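Local structure of thin, isoform D (Drosophila melanogaster, 6XG7) at residues Pro189-Thr197 with Pro236-Gln244; Ser205-Phe213 with Leu220-Ser228. The protein probably acts as a zinc-binding ubiquitin ligase of the TRIM type, of which this chain is the NHL-repeat beta-propeller, a protein-binding domain. One frame throughout, in Å; residues are numbered along the deposited sequence. Where two conformers were deposited one is given.

The two contacts lie in one region of the six-repeat NHL propeller, their centres about 13 Å apart. Contact 1 sets the innermost strands of two successive blades side by side, with its centre about 7 Å from that of the chain; contact 2, with its centre about 16 Å from the centre of the chain, is the outer hairpin of the first of these blades and is nested in the chain loop that contact 1 closes. They meet at Ser205, whose OG lies 2.7 Å from Pro236 O and 2.9 Å from His190 ND1. A tetraethylene glycol beside Asp243, probably from the crystallisation liquor, touches contact 1.

Contact 1: Pro189-Thr197 with Pro236-Gln244; sequences PHYIAVSNT and PRGVAVDDQ
The guanidinium of Arg237 lies flat on the His190 ring, centres 3.8 Å apart and planes inclined by 22°, a flat, slightly tilted stack. Arg237 CZ sits 3.4 Å from NE2 of His190, and NE of Arg237 lies over the middle of the ring. The bend at chi2 of Arg237 (-109°) turns the chain toward the histidine, while NH1 forms a salt bridge with Glu284. Ser205, held at ND1, helps to restrain the rotation of the His190 ring. An alanine in place of Arg237 is likely to strip the cover from this face of His190 and leave Glu284 without its charged mate.

Next along, Tyr191 has CG anti to its carbonyl carbon, which brings the ring against backbone: Tyr191 CD2 is 3.3 Å from Arg237 C, the approach to the peptide being oblique. Its OH reaches Glu284 as well, so one carboxylate ties both segments together.

Strands 189-194 and 239-241 run almost parallel, but their axes stay 5.6 Å from each other and no direct backbone bond joins them. This is the meeting of innermost strands from neighbouring propeller blades, with side chains filling the interval. In the conformer described, one of two, Val239 puts CG2 between its backbone N and carbonyl carbon, tentatively 3.5 Å from Ile192 N; CG1 of Val241 takes the equivalent rotamer position and touches Ala193 CB at 4.0 Å. Water 1 lies 3.0 Å from Val239 O and more loosely near Ile192 O.

At the exposed end, Asn196 ND2 donates to Asp243 O at 2.9 Å (158° at the hydrogen), in the carbonyl plane on a lone pair. Water 2 bridges Asn196 N and Asp242 O.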
loop_
_atom_site.group_PDB
_atom_site.type_symbol
_atom_site.label_atom_id
_atom_site.label_comp_id
_atom_site.label_asym_id
_atom_site.label_seq_id
_atom_site.Cartn_x
_atom_site.Cartn_y
_atom_site.Cartn_z
ATOM N N PRO A 189 -4.515 3.767 10.900
ATOM C CA PRO A 189 -4.166 2.734 9.926
ATOM C C PRO A 189 -3.773 3.395 8.614
ATOM O O PRO A 189 -4.390 4.375 8.184
ATOM C CB PRO A 189 -5.467 1.942 9.784
ATOM C CG PRO A 189 -6.543 3.003 10.014
ATOM C CD PRO A 189 -5.974 3.860 11.113
ATOM N N HIS A 190 -2.732 2.858 7.977
ATOM C CA HIS A 190 -2.212 3.429 6.741
ATOM C C HIS A 190 -2.447 2.555 5.516
ATOM O O HIS A 190 -3.000 3.036 4.536
ATOM C CB HIS A 190 -0.719 3.766 6.861
ATOM C CG HIS A 190 -0.436 5.016 7.632
ATOM N ND1 HIS A 190 -0.519 5.073 9.002
ATOM C CD2 HIS A 190 -0.093 6.261 7.226
ATOM C CE1 HIS A 190 -0.214 6.293 9.415
ATOM N NE2 HIS A 190 0.051 7.033 8.354
ATOM N N TYR A 191 -1.982 1.313 5.506
ATOM C CA TYR A 191 -2.023 0.501 4.304
ATOM C C TYR A 191 -2.796 -0.791 4.528
ATOM O O TYR A 191 -3.116 -1.176 5.661
ATOM C CB TYR A 191 -0.601 0.242 3.787
ATOM C CG TYR A 191 0.091 1.474 3.246
ATOM C CD1 TYR A 191 -0.077 1.863 1.925
ATOM C CD2 TYR A 191 0.934 2.247 4.049
ATOM C CE1 TYR A 191 0.565 2.980 1.417
ATOM C CE2 TYR A 191 1.580 3.377 3.544
ATOM C CZ TYR A 191 1.393 3.733 2.225
ATOM O OH TYR A 191 2.022 4.838 1.687
ATOM N N ILE A 192 -3.116 -1.447 3.411
ATOM C CA ILE A 192 -4.086 -2.532 3.409
ATOM C C ILE A 192 -3.806 -3.486 2.257
ATOM O O ILE A 192 -3.340 -3.095 1.184
ATOM C CB ILE A 192 -5.524 -1.942 3.356
ATOM C CG1 ILE A 192 -6.609 -3.002 3.522
ATOM C CG2 ILE A 192 -5.729 -1.131 2.063
ATOM C CD1 ILE A 192 -7.957 -2.346 3.829
ATOM N N ALA A 193 -4.143 -4.754 2.473
ATOM C CA ALA A 193 -4.044 -5.790 1.456
ATOM C C ALA A 193 -5.164 -6.786 1.713
ATOM O O ALA A 193 -5.621 -6.941 2.842
ATOM C CB ALA A 193 -2.689 -6.499 1.500
ATOM N N VAL A 194 -5.617 -7.452 0.664
ATOM C CA VAL A 194 -6.649 -8.476 0.779
ATOM C C VAL A 194 -6.130 -9.754 0.128
ATOM O O VAL A 194 -5.703 -9.740 -1.031
ATOM C CB VAL A 194 -7.983 -8.036 0.147
ATOM C CG1 VAL A 194 -9.018 -9.143 0.266
ATOM C CG2 VAL A 194 -8.512 -6.800 0.830
ATOM N N SER A 195 -6.172 -10.852 0.876
ATOM C CA SER A 195 -5.638 -12.129 0.429
ATOM C C SER A 195 -6.647 -12.891 -0.442
ATOM O O SER A 195 -7.844 -12.588 -0.472
ATOM C CB SER A 195 -5.291 -12.991 1.641
ATOM O OG SER A 195 -6.471 -13.356 2.324
ATOM N N ASN A 196 -6.146 -13.926 -1.130
ATOM C CA ASN A 196 -7.012 -14.851 -1.862
ATOM C C ASN A 196 -7.977 -15.583 -0.939
ATOM O O ASN A 196 -9.029 -16.062 -1.389
ATOM C CB ASN A 196 -6.160 -15.887 -2.604
ATOM C CG ASN A 196 -5.711 -15.403 -3.954
ATOM O OD1 ASN A 196 -6.440 -14.689 -4.639
ATOM N ND2 ASN A 196 -4.510 -15.794 -4.355
ATOM N N THR A 197 -7.613 -15.731 0.335
ATOM C CA THR A 197 -8.493 -16.289 1.352
ATOM C C THR A 197 -9.464 -15.260 1.928
ATOM O O THR A 197 -10.132 -15.558 2.930
ATOM C CB THR A 197 -7.652 -16.912 2.467
ATOM O OG1 THR A 197 -6.737 -15.932 2.972
ATOM C CG2 THR A 197 -6.888 -18.129 1.938
ATOM N N PRO A 236 4.438 0.443 11.557
ATOM C CA PRO A 236 4.425 -0.212 10.242
ATOM C C PRO A 236 3.600 0.586 9.240
ATOM O O PRO A 236 2.611 1.233 9.595
ATOM C CB PRO A 236 3.801 -1.583 10.530
ATOM C CG PRO A 236 2.940 -1.348 11.771
ATOM C CD PRO A 236 3.687 -0.313 12.579
ATOM N N ARG A 237 4.017 0.518 7.968
ATOM C CA ARG A 237 3.347 1.235 6.883
ATOM C C ARG A 237 2.876 0.237 5.828
ATOM O O ARG A 237 1.892 -0.465 6.050
ATOM C CB ARG A 237 4.255 2.354 6.333
ATOM C CG ARG A 237 4.466 3.481 7.325
ATOM C CD ARG A 237 3.738 4.722 6.889
ATOM N NE ARG A 237 3.591 5.648 7.999
ATOM C CZ ARG A 237 3.423 6.955 7.872
ATOM N NH1 ARG A 237 3.387 7.525 6.665
ATOM N NH2 ARG A 237 3.293 7.692 8.961
ATOM N N GLY A 238 3.543 0.165 4.681
ATOM C CA GLY A 238 3.046 -0.673 3.604
ATOM C C GLY A 238 2.861 -2.126 4.008
ATOM O O GLY A 238 3.627 -2.685 4.795
ATOM N N VAL A 239 1.819 -2.734 3.455
ATOM C CA VAL A 239 1.596 -4.165 3.581
ATOM C C VAL A 239 1.216 -4.726 2.218
ATOM O O VAL A 239 0.563 -4.065 1.406
ATOM C CB VAL A 239 0.531 -4.555 4.629
ATOM C CG1 VAL A 239 0.993 -4.251 6.020
ATOM C CG2 VAL A 239 -0.809 -3.898 4.342
ATOM N N ALA A 240 1.629 -5.968 1.975
ATOM C CA ALA A 240 1.261 -6.665 0.755
ATOM C C ALA A 240 1.117 -8.141 1.076
ATOM O O ALA A 240 1.611 -8.627 2.098
ATOM C CB ALA A 240 2.313 -6.483 -0.345
ATOM N N VAL A 241 0.433 -8.855 0.196
ATOM C CA VAL A 241 0.231 -10.290 0.342
ATOM C C VAL A 241 0.434 -10.934 -1.022
ATOM O O VAL A 241 0.014 -10.379 -2.041
ATOM C CB VAL A 241 -1.173 -10.574 0.933
ATOM C CG1 VAL A 241 -2.291 -10.179 -0.034
ATOM C CG2 VAL A 241 -1.300 -12.018 1.368
ATOM N N ASP A 242 1.091 -12.104 -1.053
ATOM C CA ASP A 242 1.261 -12.835 -2.303
ATOM C C ASP A 242 0.114 -13.829 -2.489
ATOM O O ASP A 242 -0.821 -13.898 -1.693
ATOM C CB ASP A 242 2.655 -13.451 -2.431
ATOM C CG ASP A 242 2.825 -14.756 -1.694
ATOM O OD1 ASP A 242 1.886 -15.282 -1.056
ATOM O OD2 ASP A 242 3.961 -15.279 -1.761
ATOM N N ASP A 243 0.160 -14.584 -3.580
ATOM C CA ASP A 243 -0.971 -15.432 -3.935
ATOM C C ASP A 243 -1.194 -16.585 -2.972
ATOM O O ASP A 243 -2.296 -17.128 -2.936
ATOM C CB ASP A 243 -0.798 -15.968 -5.351
ATOM C CG ASP A 243 -1.108 -14.922 -6.399
ATOM O OD1 ASP A 243 -1.983 -14.061 -6.151
ATOM O OD2 ASP A 243 -0.473 -14.949 -7.465
ATOM N N GLN A 244 -0.193 -16.966 -2.192
ATOM C CA GLN A 244 -0.348 -18.023 -1.206
ATOM C C GLN A 244 -0.589 -17.499 0.196
ATOM O O GLN A 244 -0.781 -18.296 1.117
ATOM C CB GLN A 244 0.875 -18.929 -1.204
ATOM C CG GLN A 244 1.017 -19.688 -2.509
ATOM C CD GLN A 244 2.248 -20.537 -2.534
ATOM O OE1 GLN A 244 3.325 -20.073 -2.903
ATOM N NE2 GLN A 244 2.113 -21.786 -2.121
HETATM O O HOH W 1 -1.118 -4.355 -1.004
HETATM O O HOH W 2 -3.403 -14.326 -0.899
#

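Contact 2: Ser205-Phe213 with Leu220-Ser228; sequences SNNHRIQIF and LSTVGGEGS
Ile212 and Ser221 face each other as a hydrogen-bonded antiparallel pair, and the Ser221 hydroxyl fits against the isoleucine flank: OG of Ser221 is 3.7 Å from both CB and CD1 of Ile212. With its chain extended at chi2 (-176°), Ile212 carries CD1 past the serine to meet Val223 CG2 at 4.0 Å. Val223 in turn sets its CB against CB of Ile210, 4.1 Å away. These side chains line one face of the hairpin, the one turned to strand 247-251 of the next blade, where Ile210 packs on Val249 and Ile212 on Ile247.

On the face bearing Gln211 and Thr222, Thr222 CG2 nestles beside the aliphatic part of Arg209, 3.8 Å from its CD, while the guanidinium runs on to a salt bridge with Asp204.

Next to the turn, Leu220 bends over the backbone, its CD1 lying 3.8 Å from Phe213 C. Here Ile212 O accepts from both Leu220 N and Ser221 N, as expected of a classic bulge in which these two residues face Ile212. At the other end Gly225 brings its CA to 3.1 Å from His208 O. Glu226 then lies alongside the histidine, its CG 4.1 Å from the centroid of the His208 ring and 30° off the normal, an off-centre CH-pi contact; His208 ND1 is occupied by Phe235 N.

Strands 209-213 and 220-223, at 168°, thus form the outer beta hairpin of a four-stranded propeller blade, the outermost strand being where the next predicted NHL repeat begins in sequence, although it closes this blade.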
loop_
_atom_site.group_PDB
_atom_site.type_symbol
_atom_site.label_atom_id
_atom_site.label_comp_id
_atom_site.label_asym_id
_atom_site.label_seq_id
_atom_site.Cartn_x
_atom_site.Cartn_y
_atom_site.Cartn_z
ATOM N N SER A 205 -0.893 1.364 12.325
ATOM C CA SER A 205 0.442 1.927 12.518
ATOM C C SER A 205 0.717 2.325 13.963
ATOM O O SER A 205 1.763 1.970 14.517
ATOM C CB SER A 205 0.653 3.096 11.568
ATOM O OG SER A 205 0.393 2.667 10.246
ATOM N N ASN A 206 -0.183 3.084 14.586
ATOM C CA ASN A 206 0.123 3.610 15.913
ATOM C C ASN A 206 -0.088 2.575 17.006
ATOM O O ASN A 206 0.234 2.858 18.166
ATOM C CB ASN A 206 -0.668 4.891 16.208
ATOM C CG ASN A 206 -0.009 6.129 15.631
ATOM O OD1 ASN A 206 0.911 6.049 14.820
ATOM N ND2 ASN A 206 -0.461 7.283 16.079
ATOM N N ASN A 207 -0.600 1.395 16.670
ATOM C CA ASN A 207 -0.592 0.254 17.573
ATOM C C ASN A 207 0.521 -0.742 17.259
ATOM O O ASN A 207 0.576 -1.816 17.872
ATOM C CB ASN A 207 -1.946 -0.435 17.532
ATOM C CG ASN A 207 -3.043 0.402 18.149
ATOM O OD1 ASN A 207 -2.822 1.143 19.121
ATOM N ND2 ASN A 207 -4.238 0.294 17.589
ATOM N N HIS A 208 1.411 -0.419 16.320
ATOM C CA HIS A 208 2.608 -1.222 16.060
ATOM C C HIS A 208 2.262 -2.677 15.768
ATOM O O HIS A 208 2.939 -3.605 16.216
ATOM C CB HIS A 208 3.604 -1.100 17.215
ATOM C CG HIS A 208 3.881 0.312 17.587
ATOM N ND1 HIS A 208 4.505 1.193 16.730
ATOM C CD2 HIS A 208 3.615 1.003 18.718
ATOM C CE1 HIS A 208 4.606 2.371 17.317
ATOM N NE2 HIS A 208 4.077 2.281 18.525
ATOM N N ARG A 209 1.214 -2.882 14.982
ATOM C CA ARG A 209 0.745 -4.229 14.714
ATOM C C ARG A 209 0.042 -4.270 13.366
ATOM O O ARG A 209 -0.358 -3.244 12.811
ATOM C CB ARG A 209 -0.196 -4.728 15.826
ATOM C CG ARG A 209 -1.521 -3.967 15.873
ATOM C CD ARG A 209 -2.357 -4.287 17.079
ATOM N NE ARG A 209 -3.605 -3.532 17.029
ATOM C CZ ARG A 209 -4.538 -3.583 17.967
ATOM N NH1 ARG A 209 -4.387 -4.375 19.012
ATOM N NH2 ARG A 209 -5.626 -2.853 17.849
ATOM N N ILE A 210 -0.085 -5.481 12.842
ATOM C CA ILE A 210 -0.960 -5.774 11.716
ATOM C C ILE A 210 -2.212 -6.438 12.275
ATOM O O ILE A 210 -2.133 -7.334 13.126
ATOM C CB ILE A 210 -0.261 -6.660 10.676
ATOM C CG1 ILE A 210 0.409 -5.799 9.582
ATOM C CG2 ILE A 210 -1.258 -7.523 9.934
ATOM C CD1 ILE A 210 1.414 -4.817 10.045
ATOM N N GLN A 211 -3.370 -5.998 11.819
ATOM C CA GLN A 211 -4.627 -6.610 12.213
ATOM C C GLN A 211 -5.264 -7.236 10.988
ATOM O O GLN A 211 -5.306 -6.624 9.919
ATOM C CB GLN A 211 -5.574 -5.614 12.875
ATOM C CG GLN A 211 -5.198 -5.310 14.311
ATOM C CD GLN A 211 -6.398 -4.983 15.159
ATOM O OE1 GLN A 211 -7.002 -3.931 14.997
ATOM N NE2 GLN A 211 -6.760 -5.885 16.056
ATOM N N ILE A 212 -5.751 -8.459 11.150
ATOM C CA ILE A 212 -6.296 -9.242 10.050
ATOM C C ILE A 212 -7.761 -9.503 10.351
ATOM O O ILE A 212 -8.095 -10.025 11.421
ATOM C CB ILE A 212 -5.509 -10.542 9.847
ATOM C CG1 ILE A 212 -4.030 -10.200 9.623
ATOM C CG2 ILE A 212 -6.064 -11.335 8.676
ATOM C CD1 ILE A 212 -3.168 -11.397 9.326
ATOM N N PHE A 213 -8.626 -9.117 9.417
ATOM C CA PHE A 213 -10.068 -9.200 9.531
ATOM C C PHE A 213 -10.610 -10.104 8.429
ATOM O O PHE A 213 -9.992 -10.277 7.384
ATOM C CB PHE A 213 -10.709 -7.829 9.295
ATOM C CG PHE A 213 -10.298 -6.758 10.267
ATOM C CD1 PHE A 213 -9.148 -6.007 10.052
ATOM C CD2 PHE A 213 -11.100 -6.441 11.355
ATOM C CE1 PHE A 213 -8.798 -4.989 10.921
ATOM C CE2 PHE A 213 -10.748 -5.428 12.221
ATOM C CZ PHE A 213 -9.596 -4.709 12.002
ATOM N N LEU A 220 -9.757 -11.658 12.882
ATOM C CA LEU A 220 -9.227 -13.009 12.839
ATOM C C LEU A 220 -7.949 -13.151 13.642
ATOM O O LEU A 220 -7.783 -14.150 14.347
ATOM C CB LEU A 220 -8.952 -13.417 11.393
ATOM C CG LEU A 220 -10.192 -13.414 10.500
ATOM C CD1 LEU A 220 -9.802 -13.722 9.063
ATOM C CD2 LEU A 220 -11.223 -14.406 11.016
ATOM N N SER A 221 -7.048 -12.177 13.568
ATOM C CA SER A 221 -5.790 -12.296 14.288
ATOM C C SER A 221 -5.038 -10.974 14.254
ATOM O O SER A 221 -5.395 -10.032 13.540
ATOM C CB SER A 221 -4.926 -13.402 13.688
ATOM O OG SER A 221 -4.470 -13.014 12.408
ATOM N N THR A 222 -4.002 -10.919 15.074
ATOM C CA THR A 222 -3.071 -9.813 15.134
ATOM C C THR A 222 -1.692 -10.390 14.882
ATOM O O THR A 222 -1.386 -11.506 15.321
ATOM C CB THR A 222 -3.098 -9.165 16.520
ATOM O OG1 THR A 222 -4.416 -8.676 16.782
ATOM C CG2 THR A 222 -2.108 -8.018 16.598
ATOM N N VAL A 223 -0.865 -9.632 14.181
ATOM C CA VAL A 223 0.529 -9.980 13.968
ATOM C C VAL A 223 1.367 -8.879 14.581
ATOM O O VAL A 223 1.168 -7.696 14.276
ATOM C CB VAL A 223 0.863 -10.139 12.476
ATOM C CG1 VAL A 223 2.357 -10.429 12.314
ATOM C CG2 VAL A 223 -0.001 -11.228 11.841
ATOM N N GLY A 224 2.273 -9.263 15.455
ATOM C CA GLY A 224 3.249 -8.346 15.965
ATOM C C GLY A 224 2.757 -7.496 17.122
ATOM O O GLY A 224 1.669 -7.663 17.693
ATOM N N GLY A 225 3.607 -6.532 17.437
ATOM C CA GLY A 225 3.462 -5.635 18.563
ATOM C C GLY A 225 4.727 -4.808 18.629
ATOM O O GLY A 225 5.665 -5.023 17.859
ATOM N N GLU A 226 4.746 -3.859 19.557
ATOM C CA GLU A 226 5.781 -2.833 19.546
ATOM C C GLU A 226 7.153 -3.409 19.909
ATOM O O GLU A 226 7.316 -4.054 20.952
ATOM C CB GLU A 226 5.410 -1.740 20.545
ATOM C CG GLU A 226 6.396 -0.607 20.577
ATOM C CD GLU A 226 5.987 0.493 21.514
ATOM O OE1 GLU A 226 4.840 0.468 22.027
ATOM O OE2 GLU A 226 6.832 1.376 21.750
ATOM N N GLY A 227 8.149 -3.139 19.072
ATOM C CA GLY A 227 9.511 -3.538 19.375
ATOM C C GLY A 227 10.367 -3.592 18.125
ATOM O O GLY A 227 9.935 -3.236 17.026
ATOM N N SER A 228 11.607 -4.050 18.319
ATOM C CA SER A 228 12.571 -4.156 17.238
ATOM C C SER A 228 13.109 -5.564 17.039
ATOM O O SER A 228 13.986 -5.757 16.188
ATOM C CB SER A 228 13.736 -3.186 17.454
ATOM O OG SER A 228 14.454 -3.510 18.628
#